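Local coordinates for ferritin (Mycoplasma penetrans, PDB 7DIE), which probably oxidises and stores iron in a hollow shell of 24 subunits, as ferritins do, and has atypical ferroxidase centres, at residues A[92-103]-A[139-150]. Residues are numbered along the deposited sequence; the frame is centred on the assembly and turned at random.
With FE (Fe (III) ion), chain N.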
loop_
_atom_site.group_PDB
_atom_site.type_symbol
_atom_site.label_atom_id
_atom_site.label_comp_id
_atom_site.label_asym_id
_atom_site.label_seq_id
_atom_site.Cartn_x
_atom_site.Cartn_y
_atom_site.Cartn_z
ATOM N N GLN A 92 30.055 -41.134 21.911
ATOM C CA GLN A 92 31.461 -40.787 21.696
ATOM C C GLN A 92 32.061 -41.575 20.533
ATOM O O GLN A 92 32.805 -41.019 19.710
ATOM C CB GLN A 92 32.258 -41.029 22.985
ATOM C CG GLN A 92 31.986 -39.983 24.090
ATOM C CD GLN A 92 30.654 -40.196 24.780
ATOM O OE1 GLN A 92 30.164 -41.311 24.849
ATOM N NE2 GLN A 92 30.054 -39.114 25.290
ATOM N N GLU A 93 31.760 -42.875 20.450
ATOM C CA GLU A 93 32.270 -43.675 19.339
ATOM C C GLU A 93 31.685 -43.225 18.009
ATOM O O GLU A 93 32.376 -43.267 16.982
ATOM C CB GLU A 93 31.966 -45.155 19.578
ATOM C CG GLU A 93 32.845 -45.757 20.667
ATOM C CD GLU A 93 32.382 -47.130 21.087
ATOM O OE1 GLU A 93 31.337 -47.585 20.580
ATOM O OE2 GLU A 93 33.057 -47.744 21.932
ATOM N N VAL A 94 30.417 -42.794 18.013
ATOM C CA VAL A 94 29.803 -42.238 16.806
ATOM C C VAL A 94 30.573 -41.012 16.328
ATOM O O VAL A 94 30.875 -40.869 15.136
ATOM C CB VAL A 94 28.328 -41.896 17.073
ATOM C CG1 VAL A 94 27.781 -40.989 15.964
ATOM C CG2 VAL A 94 27.517 -43.175 17.176
ATOM N N LEU A 95 30.881 -40.093 17.245
ATOM C CA LEU A 95 31.575 -38.890 16.806
ATOM C C LEU A 95 33.007 -39.197 16.388
ATOM O O LEU A 95 33.514 -38.562 15.455
ATOM C CB LEU A 95 31.542 -37.813 17.886
ATOM C CG LEU A 95 30.422 -36.762 17.720
ATOM C CD1 LEU A 95 30.604 -35.919 16.448
ATOM C CD2 LEU A 95 29.047 -37.411 17.731
ATOM N N ASP A 96 33.665 -40.170 17.038
ATOM C CA ASP A 96 34.991 -40.613 16.582
ATOM C C ASP A 96 34.963 -40.987 15.107
ATOM O O ASP A 96 35.862 -40.630 14.331
ATOM C CB ASP A 96 35.473 -41.833 17.385
ATOM C CG ASP A 96 35.922 -41.490 18.796
ATOM O OD1 ASP A 96 36.244 -40.315 19.080
ATOM O OD2 ASP A 96 35.950 -42.420 19.634
ATOM N N ALA A 97 33.952 -41.748 14.713
ATOM C CA ALA A 97 33.880 -42.212 13.335
ATOM C C ALA A 97 33.608 -41.052 12.390
ATOM O O ALA A 97 34.175 -40.993 11.294
ATOM C CB ALA A 97 32.803 -43.285 13.207
ATOM N N ALA A 98 32.744 -40.116 12.805
ATOM C CA ALA A 98 32.464 -38.941 11.982
ATOM C C ALA A 98 33.708 -38.078 11.800
ATOM O O ALA A 98 33.973 -37.578 10.699
ATOM C CB ALA A 98 31.337 -38.119 12.612
ATOM N N LEU A 99 34.469 -37.862 12.880
ATOM C CA LEU A 99 35.692 -37.070 12.774
ATOM C C LEU A 99 36.699 -37.723 11.830
ATOM O O LEU A 99 37.346 -37.036 11.027
ATOM C CB LEU A 99 36.303 -36.879 14.164
ATOM C CG LEU A 99 37.475 -35.911 14.283
ATOM C CD1 LEU A 99 37.037 -34.510 13.890
ATOM C CD2 LEU A 99 38.023 -35.920 15.713
ATOM N N LYS A 100 36.860 -39.049 11.920
ATOM C CA LYS A 100 37.771 -39.736 11.005
ATOM C C LYS A 100 37.316 -39.581 9.561
ATOM O O LYS A 100 38.133 -39.363 8.657
ATOM C CB LYS A 100 37.867 -41.225 11.355
ATOM C CG LYS A 100 38.611 -41.529 12.631
ATOM C CD LYS A 100 38.534 -43.020 12.966
ATOM C CE LYS A 100 38.658 -43.233 14.473
ATOM N NZ LYS A 100 38.098 -44.543 14.907
ATOM N N MET A 101 36.009 -39.683 9.328
ATOM C CA MET A 101 35.486 -39.594 7.967
ATOM C C MET A 101 35.696 -38.207 7.385
ATOM O O MET A 101 36.196 -38.063 6.266
ATOM C CB MET A 101 34.003 -39.941 7.964
ATOM C CG MET A 101 33.344 -39.792 6.605
ATOM S SD MET A 101 33.792 -41.188 5.548
ATOM C CE MET A 101 34.658 -40.393 4.200
ATOM N N GLU A 102 35.294 -37.161 8.119
ATOM C CA GLU A 102 35.431 -35.820 7.560
ATOM C C GLU A 102 36.895 -35.464 7.370
ATOM O O GLU A 102 37.256 -34.765 6.415
ATOM C CB GLU A 102 34.735 -34.792 8.456
ATOM C CG GLU A 102 34.466 -33.481 7.746
ATOM C CD GLU A 102 33.625 -33.662 6.485
ATOM O OE1 GLU A 102 32.594 -34.358 6.541
ATOM O OE2 GLU A 102 33.983 -33.088 5.446
ATOM N N SER A 103 37.755 -35.942 8.261
ATOM C CA SER A 103 39.172 -35.694 8.065
ATOM C C SER A 103 39.657 -36.331 6.766
ATOM O O SER A 103 40.481 -35.738 6.052
ATOM C CB SER A 103 39.959 -36.193 9.281
ATOM O OG SER A 103 41.346 -36.007 9.059
ATOM N N LEU A 139 34.802 -29.849 8.594
ATOM C CA LEU A 139 35.587 -30.475 9.653
ATOM C C LEU A 139 35.416 -29.723 10.968
ATOM O O LEU A 139 35.317 -30.338 12.035
ATOM C CB LEU A 139 37.060 -30.556 9.245
ATOM C CG LEU A 139 37.978 -31.298 10.233
ATOM C CD1 LEU A 139 37.469 -32.716 10.501
ATOM C CD2 LEU A 139 39.421 -31.339 9.716
ATOM N N GLU A 140 35.323 -28.393 10.914
ATOM C CA GLU A 140 35.095 -27.639 12.145
ATOM C C GLU A 140 33.774 -28.021 12.799
ATOM O O GLU A 140 33.697 -28.151 14.025
ATOM C CB GLU A 140 35.120 -26.136 11.874
ATOM C CG GLU A 140 34.971 -25.320 13.156
ATOM C CD GLU A 140 34.940 -23.828 12.904
ATOM O OE1 GLU A 140 34.110 -23.369 12.096
ATOM O OE2 GLU A 140 35.763 -23.115 13.504
ATOM N N GLU A 141 32.718 -28.171 11.998
ATOM C CA GLU A 141 31.406 -28.523 12.536
ATOM C C GLU A 141 31.442 -29.870 13.244
ATOM O O GLU A 141 30.922 -30.019 14.354
ATOM C CB GLU A 141 30.372 -28.559 11.406
ATOM C CG GLU A 141 29.898 -27.188 10.957
ATOM C CD GLU A 141 28.488 -26.895 11.462
ATOM O OE1 GLU A 141 28.347 -26.323 12.566
ATOM O OE2 GLU A 141 27.519 -27.262 10.763
ATOM N N ILE A 142 32.017 -30.878 12.596
ATOM C CA ILE A 142 32.079 -32.192 13.225
ATOM C C ILE A 142 33.019 -32.161 14.421
ATOM O O ILE A 142 32.720 -32.728 15.483
ATOM C CB ILE A 142 32.485 -33.237 12.177
ATOM C CG1 ILE A 142 31.264 -33.505 11.297
ATOM C CG2 ILE A 142 32.985 -34.527 12.855
ATOM C CD1 ILE A 142 31.572 -34.168 10.023
ATOM N N SER A 143 34.151 -31.470 14.276
ATOM C CA SER A 143 35.098 -31.287 15.377
ATOM C C SER A 143 34.449 -30.631 16.592
ATOM O O SER A 143 34.714 -31.028 17.738
ATOM C CB SER A 143 36.284 -30.455 14.885
ATOM O OG SER A 143 37.312 -30.405 15.853
ATOM N N ASP A 144 33.591 -29.629 16.373
ATOM C CA ASP A 144 32.926 -28.981 17.504
ATOM C C ASP A 144 32.037 -29.969 18.258
ATOM O O ASP A 144 32.044 -30.009 19.496
ATOM C CB ASP A 144 32.106 -27.777 17.025
ATOM C CG ASP A 144 32.973 -26.578 16.647
ATOM O OD1 ASP A 144 34.201 -26.616 16.854
ATOM O OD2 ASP A 144 32.426 -25.598 16.112
ATOM N N VAL A 145 31.260 -30.774 17.527
ATOM C CA VAL A 145 30.373 -31.738 18.178
ATOM C C VAL A 145 31.183 -32.851 18.843
ATOM O O VAL A 145 30.827 -33.334 19.923
ATOM C CB VAL A 145 29.347 -32.291 17.172
ATOM C CG1 VAL A 145 28.425 -33.310 17.840
ATOM C CG2 VAL A 145 28.519 -31.140 16.590
ATOM N N TRP A 146 32.284 -33.271 18.222
ATOM C CA TRP A 146 33.197 -34.195 18.894
ATOM C C TRP A 146 33.662 -33.624 20.236
ATOM O O TRP A 146 33.655 -34.321 21.262
ATOM C CB TRP A 146 34.391 -34.498 17.972
ATOM C CG TRP A 146 35.313 -35.579 18.486
ATOM C CD1 TRP A 146 35.323 -36.897 18.119
ATOM C CD2 TRP A 146 36.367 -35.420 19.454
ATOM N NE1 TRP A 146 36.321 -37.571 18.802
ATOM C CE2 TRP A 146 36.969 -36.687 19.629
ATOM C CE3 TRP A 146 36.858 -34.329 20.186
ATOM C CZ2 TRP A 146 38.031 -36.894 20.516
ATOM C CZ3 TRP A 146 37.916 -34.535 21.073
ATOM C CH2 TRP A 146 38.486 -35.808 21.230
ATOM N N THR A 147 34.058 -32.348 20.246
ATOM C CA THR A 147 34.468 -31.693 21.486
ATOM C C THR A 147 33.359 -31.728 22.529
ATOM O O THR A 147 33.612 -32.029 23.704
ATOM C CB THR A 147 34.883 -30.244 21.209
ATOM O OG1 THR A 147 36.047 -30.226 20.375
ATOM C CG2 THR A 147 35.203 -29.517 22.515
ATOM N N TYR A 148 32.120 -31.424 22.127
ATOM C CA TYR A 148 31.029 -31.420 23.105
ATOM C C TYR A 148 30.850 -32.796 23.727
ATOM O O TYR A 148 30.725 -32.922 24.949
ATOM C CB TYR A 148 29.705 -30.984 22.474
ATOM C CG TYR A 148 29.731 -29.633 21.801
ATOM C CD1 TYR A 148 30.565 -28.632 22.253
ATOM C CD2 TYR A 148 28.919 -29.378 20.696
ATOM C CE1 TYR A 148 30.592 -27.401 21.638
ATOM C CE2 TYR A 148 28.942 -28.149 20.071
ATOM C CZ TYR A 148 29.775 -27.167 20.551
ATOM O OH TYR A 148 29.809 -25.941 19.936
ATOM N N VAL A 149 30.804 -33.844 22.900
ATOM C CA VAL A 149 30.496 -35.158 23.468
ATOM C C VAL A 149 31.676 -35.753 24.230
ATOM O O VAL A 149 31.480 -36.675 25.033
ATOM C CB VAL A 149 30.010 -36.165 22.407
ATOM C CG1 VAL A 149 28.817 -35.600 21.621
ATOM C CG2 VAL A 149 31.126 -36.602 21.490
ATOM N N HIS A 150 32.892 -35.267 24.007
ATOM C CA HIS A 150 34.050 -35.784 24.723
ATOM C C HIS A 150 34.433 -34.939 25.928
ATOM O O HIS A 150 35.360 -35.300 26.653
ATOM C CB HIS A 150 35.234 -35.922 23.766
ATOM C CG HIS A 150 35.197 -37.192 22.983
ATOM N ND1 HIS A 150 34.628 -37.278 21.732
ATOM C CD2 HIS A 150 35.581 -38.451 23.310
ATOM C CE1 HIS A 150 34.696 -38.527 21.302
ATOM N NE2 HIS A 150 35.272 -39.259 22.242
HETATM FE FE FE N . 35.399 -25.932 18.119
HETATM O O HOH W 1 35.970 -41.978 22.078
HETATM O O HOH W 2 36.445 -27.806 18.916
HETATM O O HOH W 3 34.502 -25.171 19.597
#
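Q92 NE2 bonds the carbonyl O of V149 at 2.8 Å. A bend at chi2 (76°) brings the amide there, and the bond is nearly straight, in the plane of the Q92 amide but tilted from that of the V149 carbonyl; Q92 CG rests over one face of the H150 ring. One turn on, L95 is a knob among I142, V145, W146 and V149; its CD1 meets V145 CG1 at 3.7 Å, and F48 of helix 43-70 also packs on V145. D96 takes the indole N-H: W146 NE1 to D96 OD1 is 2.8 Å, with the donor nearly along the C-O axis. A water links D96 OD2 to H150 NE2, and H150 ND1 turns back to W146 O at 3.1 Å, so the imidazole is held at both nitrogens and lies over the indole face. The A98 methyl touches I142 CG2. L99 covers the opposite indole face, its CD2 3.8 Å from the centroid of the five-membered ring; V5 of a second subunit also packs on L99. In E102, chi1 of -162° swings CG against L139 CA (3.7 Å), CB meets I142 CD1, and the carboxylate goes to Y30 and K56, close to the iron ligand D138. The two segments run antiparallel (158°), joining helices 91-118 and 122-150 of the ferritin four-helix bundle; D144 OD1 binds iron on the side turned from this contact. With L99 CD2 on one face, the H150 imidazole on the other and its N-H given to D96, the indole is fixed in rotation, while E102 carries the packing to the edge of the iron site.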